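Local coordinates for protein acetyltransferase, GNAT family (Streptococcus agalactiae 2603V/R, PDB 2PC1) that probably transfers an acyl group, such as acetyl, from a coenzyme A thioester to an acceptor not yet identified, as GNAT-family enzymes do, at residues Cys168-Val171 with Gly175-Leu178; Glu94-Ile99 with Asp144-Thr149; Ala42-Thr47 with Gln51-Asp56. One frame throughout, in Å; residues are numbered along the deposited sequence. Where two conformers were deposited one is given.

Contact 1 of 3, residues Cys168-Val171 with Gly175-Leu178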
# COMPACT_ATOMS: atom_id res chain seq x y z
N CYS A 168 13.45 6.53 -5.40
CA CYS A 168 14.44 5.89 -6.23
C CYS A 168 14.38 6.26 -7.70
O CYS A 168 15.43 6.37 -8.33
CB CYS A 168 14.37 4.38 -6.06
SG CYS A 168 15.04 3.86 -4.46
N GLY A 169 13.20 6.50 -8.24
CA GLY A 169 13.05 6.77 -9.67
C GLY A 169 11.65 6.49 -10.11
O GLY A 169 10.76 6.34 -9.31
N LYS A 170 11.50 6.41 -11.42
CA LYS A 170 10.22 6.24 -12.04
C LYS A 170 10.12 4.84 -12.60
O LYS A 170 11.10 4.28 -13.03
CB LYS A 170 10.02 7.25 -13.14
CG LYS A 170 9.78 8.64 -12.58
CD LYS A 170 9.85 9.70 -13.63
CE LYS A 170 9.64 11.07 -12.95
NZ LYS A 170 9.87 12.20 -13.87
N VAL A 171 8.92 4.27 -12.53
CA VAL A 171 8.68 2.98 -13.18
C VAL A 171 7.48 3.10 -14.09
O VAL A 171 6.54 3.85 -13.81
CB VAL A 171 8.49 1.83 -12.15
CG1 VAL A 171 9.78 1.57 -11.37
CG2 VAL A 171 7.35 2.11 -11.23
N GLY A 175 1.27 4.22 -17.01
CA GLY A 175 1.92 5.48 -17.33
C GLY A 175 3.19 5.60 -16.52
O GLY A 175 4.19 4.96 -16.83
N VAL A 176 3.17 6.41 -15.47
CA VAL A 176 4.35 6.59 -14.62
C VAL A 176 3.99 6.41 -13.16
O VAL A 176 2.94 6.84 -12.70
CB VAL A 176 4.96 8.00 -14.77
CG1 VAL A 176 6.28 8.11 -14.01
CG2 VAL A 176 5.17 8.36 -16.24
N ARG A 177 4.88 5.77 -12.42
CA ARG A 177 4.76 5.74 -10.98
C ARG A 177 6.10 6.13 -10.38
O ARG A 177 7.16 5.87 -10.96
CB ARG A 177 4.30 4.38 -10.46
CG ARG A 177 2.84 3.99 -10.84
CD ARG A 177 1.84 4.87 -10.11
NE ARG A 177 0.42 4.55 -10.33
CZ ARG A 177 -0.32 4.99 -11.35
NH1 ARG A 177 0.20 5.74 -12.33
NH2 ARG A 177 -1.61 4.64 -11.41
N LEU A 178 6.03 6.73 -9.21
CA LEU A 178 7.19 7.09 -8.40
C LEU A 178 7.52 5.92 -7.51
O LEU A 178 6.66 5.46 -6.77
CB LEU A 178 6.89 8.33 -7.58
CG LEU A 178 6.48 9.56 -8.38
CD1 LEU A 178 6.21 10.71 -7.46
CD2 LEU A 178 7.57 9.97 -9.40
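Val171 and Arg177 form the hydrogen-bonded antiparallel pair of a beta hairpin, in which strand 166-171, the outermost at its end of the sheet, turns back into strand 177-183. The tight part is the backbone ladder. Val171 N reaches Arg177 O at 2.8 Å, and Arg177 N returns a bond to Val171 O at 2.9 Å. One step on, Lys170 and Leu178 make a non-hydrogen-bonded pair, and Lys170 CA sends a CA-H...O contact of 3.3 Å to Arg177 O. Further back, Cys168 and Gly169 both face Ala179, a classic beta bulge. On the face of the buried residues Val171 and Arg177, the side chains cross at about a right angle and Val171 CG2 rests on Arg177 CB (3.9 Å). The face of Lys170 and Leu178 is the more exposed one, though contacts there are as close. There the two side chains run alongside each other, with Lys170 CG 4.1 Å from Leu178 CD2, while Val176 CG1 lies 3.8 Å from Lys170 CG. Beyond this the extended lysine chain leads away to a salt bridge with Glu101. Arg177 also departs from its neighbour: its chain bends at chi2 (-69°), and NH2 pairs with Asp174 of the turn in a salt bridge. Arg177 NH1 donates to Val176 O at 3.0 Å; that oxygen lies in the guanidinium plane, whereas the nitrogen stands well above the carbonyl plane.

Contact 2 of 3, residues Glu94-Ile99 with Asp144-Thr149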
# COMPACT_ATOMS: atom_id res chain seq x y z
N GLU A 94 7.94 -7.29 -11.93
CA GLU A 94 8.67 -7.17 -13.18
C GLU A 94 8.86 -5.71 -13.62
O GLU A 94 9.91 -5.33 -14.11
CB GLU A 94 7.99 -7.95 -14.31
CG GLU A 94 7.74 -9.44 -14.01
CD GLU A 94 9.01 -10.24 -13.75
OE1 GLU A 94 10.01 -10.05 -14.48
OE2 GLU A 94 9.00 -11.08 -12.82
N VAL A 95 7.82 -4.90 -13.44
CA VAL A 95 7.88 -3.52 -13.91
C VAL A 95 8.94 -2.71 -13.15
O VAL A 95 9.46 -1.73 -13.65
CB VAL A 95 6.47 -2.87 -13.86
CG1 VAL A 95 6.52 -1.36 -14.12
CG2 VAL A 95 5.58 -3.54 -14.89
N TYR A 96 9.26 -3.13 -11.93
CA TYR A 96 10.30 -2.46 -11.15
C TYR A 96 11.68 -2.60 -11.78
O TYR A 96 12.57 -1.78 -11.55
CB TYR A 96 10.31 -2.96 -9.70
CG TYR A 96 9.22 -2.42 -8.82
CD1 TYR A 96 8.20 -1.58 -9.30
CD2 TYR A 96 9.17 -2.77 -7.48
CE1 TYR A 96 7.21 -1.08 -8.45
CE2 TYR A 96 8.18 -2.30 -6.66
CZ TYR A 96 7.21 -1.45 -7.13
OH TYR A 96 6.25 -1.02 -6.23
N ASP A 97 11.89 -3.63 -12.61
CA ASP A 97 13.13 -3.74 -13.30
C ASP A 97 13.33 -2.67 -14.36
O ASP A 97 14.44 -2.47 -14.80
CB ASP A 97 13.26 -5.11 -13.97
CG ASP A 97 13.21 -6.27 -12.97
OD1 ASP A 97 13.66 -6.08 -11.82
OD2 ASP A 97 12.73 -7.37 -13.36
N ALA A 98 12.24 -2.01 -14.76
CA ALA A 98 12.27 -0.96 -15.77
C ALA A 98 12.41 0.42 -15.15
O ALA A 98 12.13 1.42 -15.81
CB ALA A 98 10.99 -1.05 -16.59
N ILE A 99 12.87 0.50 -13.91
CA ILE A 99 13.12 1.79 -13.28
C ILE A 99 14.03 2.67 -14.14
O ILE A 99 14.98 2.20 -14.77
CB ILE A 99 13.70 1.60 -11.85
CG1 ILE A 99 13.71 2.93 -11.09
CG2 ILE A 99 15.04 0.96 -11.86
CD1 ILE A 99 13.85 2.76 -9.59
N ASP A 144 13.83 -5.57 2.81
CA ASP A 144 13.68 -4.71 1.64
C ASP A 144 12.20 -4.52 1.37
O ASP A 144 11.48 -5.46 1.04
CB ASP A 144 14.41 -5.38 0.48
CG ASP A 144 14.46 -4.60 -0.78
OD1 ASP A 144 13.83 -3.54 -0.91
OD2 ASP A 144 15.17 -5.05 -1.71
N PHE A 145 11.75 -3.28 1.52
CA PHE A 145 10.37 -2.88 1.33
C PHE A 145 10.28 -1.89 0.20
O PHE A 145 11.03 -0.92 0.16
CB PHE A 145 9.83 -2.23 2.61
CG PHE A 145 9.72 -3.18 3.76
CD1 PHE A 145 10.82 -3.47 4.55
CD2 PHE A 145 8.51 -3.80 4.05
CE1 PHE A 145 10.72 -4.35 5.62
CE2 PHE A 145 8.42 -4.65 5.13
CZ PHE A 145 9.52 -4.94 5.88
N ARG A 146 9.36 -2.11 -0.73
CA ARG A 146 9.19 -1.21 -1.86
C ARG A 146 7.73 -0.81 -2.03
O ARG A 146 6.82 -1.48 -1.59
CB ARG A 146 9.73 -1.86 -3.10
CG ARG A 146 11.19 -2.24 -2.92
CD ARG A 146 11.88 -2.64 -4.21
NE ARG A 146 13.18 -3.21 -3.88
CZ ARG A 146 14.11 -3.53 -4.77
NH1 ARG A 146 13.93 -3.25 -6.05
NH2 ARG A 146 15.20 -4.15 -4.38
N CYS A 147 7.51 0.29 -2.70
CA CYS A 147 6.16 0.83 -2.93
C CYS A 147 6.26 1.77 -4.09
O CYS A 147 7.33 2.34 -4.34
CB CYS A 147 5.67 1.57 -1.70
SG CYS A 147 3.89 1.90 -1.68
N ASP A 148 5.20 1.94 -4.82
CA ASP A 148 5.19 2.97 -5.86
C ASP A 148 3.89 3.71 -5.71
O ASP A 148 2.92 3.19 -5.18
CB ASP A 148 5.33 2.39 -7.24
CG ASP A 148 4.19 1.46 -7.62
OD1 ASP A 148 3.14 1.95 -8.06
OD2 ASP A 148 4.34 0.24 -7.45
N THR A 149 3.86 4.95 -6.15
CA THR A 149 2.63 5.71 -6.13
C THR A 149 2.54 6.66 -7.30
O THR A 149 3.50 6.91 -8.02
CB THR A 149 2.44 6.45 -4.79
OG1 THR A 149 1.08 6.85 -4.64
CG2 THR A 149 3.32 7.63 -4.67
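Tyr96 and Asp148 meet across widely spaced backbones, their CA atoms 9.1 Å apart. Residues 94-97 follow helical backbone angles without regular helical bonding, whereas 144-149 is an extended strand inside the sheet, and the tyrosine side chain bridges the gap. With CG beside its own backbone N (chi1 -76°), the ring reaches the strand, where Tyr96 OH donates to Asp148 OD2 at 2.6 Å. The acceptor uses its anti lone pair and lies at the ring edge, in plane, while the carboxylate stands almost perpendicular to the ring (87°). Two residues earlier on the strand, Arg146 CB packs against Tyr96 CE2 (3.9 Å), and the two side chains pass antiparallel to each other. The guanidinium is nearly parallel to the tyrosine ring, but two of its nitrogens hold Asp144: Arg146 NE to Asp144 OD1 at 3.1 Å and NH2 to OD2 at 2.8 Å, a side-on salt bridge. Trp104 and Tyr111 add cation-pi contacts to this arginine, and Trp104 NE1 also bonds Tyr96 O. The chemistry implies that the buried phenol is satisfied as a donor by the carboxylate, tying the loop to the inner strand 144-149 of the GNAT sheet.

Contact 3 of 3, residues Ala42-Thr47 with Gln51-Asp56. With SO4 (sulfate ion), chain B.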
# COMPACT_ATOMS: atom_id res chain seq x y z
N ALA A 42 -12.89 7.67 -4.13
CA ALA A 42 -13.56 8.97 -4.26
C ALA A 42 -12.63 10.09 -3.80
O ALA A 42 -12.67 11.20 -4.32
CB ALA A 42 -14.83 8.97 -3.48
N GLU A 43 -11.85 9.82 -2.77
CA GLU A 43 -10.94 10.84 -2.27
C GLU A 43 -9.84 11.08 -3.30
O GLU A 43 -9.51 12.24 -3.60
CB GLU A 43 -10.39 10.50 -0.88
CG GLU A 43 -11.46 10.59 0.22
CD GLU A 43 -12.19 11.94 0.29
OE1 GLU A 43 -11.54 12.91 0.70
OE2 GLU A 43 -13.40 12.04 -0.05
N ILE A 44 -9.29 10.02 -3.88
CA ILE A 44 -8.33 10.21 -4.97
C ILE A 44 -8.90 11.05 -6.12
O ILE A 44 -8.19 11.90 -6.71
CB ILE A 44 -7.85 8.86 -5.53
CG1 ILE A 44 -7.06 8.11 -4.47
CG2 ILE A 44 -7.00 9.08 -6.80
CD1 ILE A 44 -6.73 6.70 -4.83
N ALA A 45 -10.17 10.85 -6.47
CA ALA A 45 -10.74 11.52 -7.62
C ALA A 45 -10.73 13.03 -7.42
O ALA A 45 -10.54 13.80 -8.36
CB ALA A 45 -12.15 11.03 -7.87
N LYS A 46 -10.93 13.45 -6.17
CA LYS A 46 -10.93 14.88 -5.85
C LYS A 46 -9.59 15.58 -6.16
O LYS A 46 -9.55 16.79 -6.35
CB LYS A 46 -11.31 15.11 -4.39
CG LYS A 46 -12.75 14.77 -4.10
CD LYS A 46 -13.07 14.90 -2.63
CE LYS A 46 -14.55 14.70 -2.37
NZ LYS A 46 -14.84 14.69 -0.91
N THR A 47 -8.51 14.81 -6.25
CA THR A 47 -7.18 15.35 -6.55
C THR A 47 -6.90 15.51 -8.04
O THR A 47 -5.87 16.08 -8.43
CB THR A 47 -6.07 14.48 -5.95
OG1 THR A 47 -5.99 13.23 -6.65
CG2 THR A 47 -6.30 14.23 -4.49
N GLN A 51 -5.50 7.66 -10.74
CA GLN A 51 -5.25 6.48 -9.95
C GLN A 51 -6.57 5.88 -9.46
O GLN A 51 -7.36 6.57 -8.83
CB GLN A 51 -4.35 6.79 -8.76
CG GLN A 51 -3.98 5.55 -7.98
CD GLN A 51 -2.95 5.80 -6.90
OE1 GLN A 51 -2.81 6.92 -6.40
NE2 GLN A 51 -2.21 4.75 -6.53
N TRP A 52 -6.80 4.63 -9.81
CA TRP A 52 -8.01 3.85 -9.44
C TRP A 52 -9.28 4.33 -10.13
O TRP A 52 -10.38 3.94 -9.73
CB TRP A 52 -8.23 3.81 -7.93
CG TRP A 52 -7.16 3.17 -7.11
CD1 TRP A 52 -5.93 2.75 -7.51
CD2 TRP A 52 -7.24 2.93 -5.70
NE1 TRP A 52 -5.25 2.23 -6.42
CE2 TRP A 52 -6.04 2.32 -5.31
CE3 TRP A 52 -8.23 3.14 -4.75
CZ2 TRP A 52 -5.78 1.97 -3.98
CZ3 TRP A 52 -7.98 2.75 -3.43
CH2 TRP A 52 -6.76 2.19 -3.06
N GLN A 53 -9.16 5.17 -11.16
CA GLN A 53 -10.32 5.81 -11.80
C GLN A 53 -10.62 5.23 -13.16
O GLN A 53 -11.43 5.80 -13.89
CB GLN A 53 -10.08 7.30 -11.97
CG GLN A 53 -9.61 8.04 -10.73
CD GLN A 53 -10.55 7.90 -9.54
OE1 GLN A 53 -11.77 8.06 -9.69
NE2 GLN A 53 -9.98 7.69 -8.35
N LYS A 54 -10.02 4.10 -13.50
CA LYS A 54 -10.12 3.55 -14.87
C LYS A 54 -11.33 2.66 -15.04
O LYS A 54 -11.94 2.21 -14.07
CB LYS A 54 -8.87 2.73 -15.20
CG LYS A 54 -7.55 3.43 -14.96
CD LYS A 54 -7.47 4.77 -15.63
N GLU A 55 -11.67 2.41 -16.31
CA GLU A 55 -12.87 1.62 -16.63
C GLU A 55 -12.86 0.21 -16.05
O GLU A 55 -13.92 -0.33 -15.73
CB GLU A 55 -13.07 1.57 -18.15
N ASP A 56 -11.68 -0.37 -15.89
CA ASP A 56 -11.54 -1.71 -15.30
C ASP A 56 -11.96 -1.81 -13.83
O ASP A 56 -12.04 -2.92 -13.29
CB ASP A 56 -10.09 -2.21 -15.45
CG ASP A 56 -9.09 -1.38 -14.67
OD1 ASP A 56 -9.50 -0.49 -13.91
OD2 ASP A 56 -7.88 -1.62 -14.84
S SO4 B . -1.85 0.63 -6.49
O1 SO4 B . -2.93 0.27 -5.61
O2 SO4 B . -0.65 0.86 -5.70
O3 SO4 B . -1.59 -0.41 -7.48
O4 SO4 B . -2.22 1.87 -7.16
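Ile44 and Trp52 cross at about a right angle, the end of the aliphatic chain set over one face of the indole. Ile44 CD1 stands 4.2 Å from the centroid of the Trp52 six-membered ring, 25° off the normal, a CH-pi contact displaced toward the rim. The closest ring atoms, Trp52 CE3 and CD2, are each 3.9 Å from Ile44 CD1. The other isoleucine branch turns elsewhere: Ile44 CG2, anti to the backbone N, presses on Gln51 O at 3.2 Å, a close van der Waals contact of a methyl with a carbonyl oxygen. A bend at chi2 (-57°) brings the Gln53 amide back to the same oxygen, Gln53 NE2 donating to Gln51 O at 2.9 Å. The Gln53 side chain crosses that of Ile44 at a slant, with Gln53 NE2 3.6 Å from Ile44 CG2. Gln53 OE1 comes to 3.5 Å from Ala45 CB. Arg41 O is a further acceptor for Gln53 NE2, so the amide is tied both to helix 30-46 and to its own loop. In the GNAT fold this is the connection between the first two helices, here 30-46 and 61-70, which in relatives commonly borders the acceptor site. Ile37 and Ala40 also pack on Trp52. The indole edge points to a sulfate, probably from the crystallisation liquor, whose sulfur lies in the ring plane. Trp52 NE1 divides its N-H between O4 and O1 of this ion, at 3.1 Å from O4. Gln51 NE2 donates to the same O4 at 2.9 Å, while Gln51 OE1 accepts from Asn153; Tyr58 OH and Arg116 N also bond the sulfate.

Contacts 1 and 2 share the sheet, with centres about 8 Å apart: strand 177-183 lies between 144-149 and 166-171, and Leu178 N to Thr149 O (2.8 Å) is a probable hydrogen bond joining them. Arg177 CG also packs 3.5 Å from Asp148 OD1. Contact 3 lies farther off, its centre about 18 Å from that of contact 1 and 21 Å from that of contact 2, and long packing approaches connect it to them, such as Arg177 NH2 to Gln51 CG at 4.3 Å. The sulfate at contact 3 has the Asp148 and Arg177 side chains about 5 Å away, not bonded, and may mark a pocket near where GNAT enzymes bind substrates.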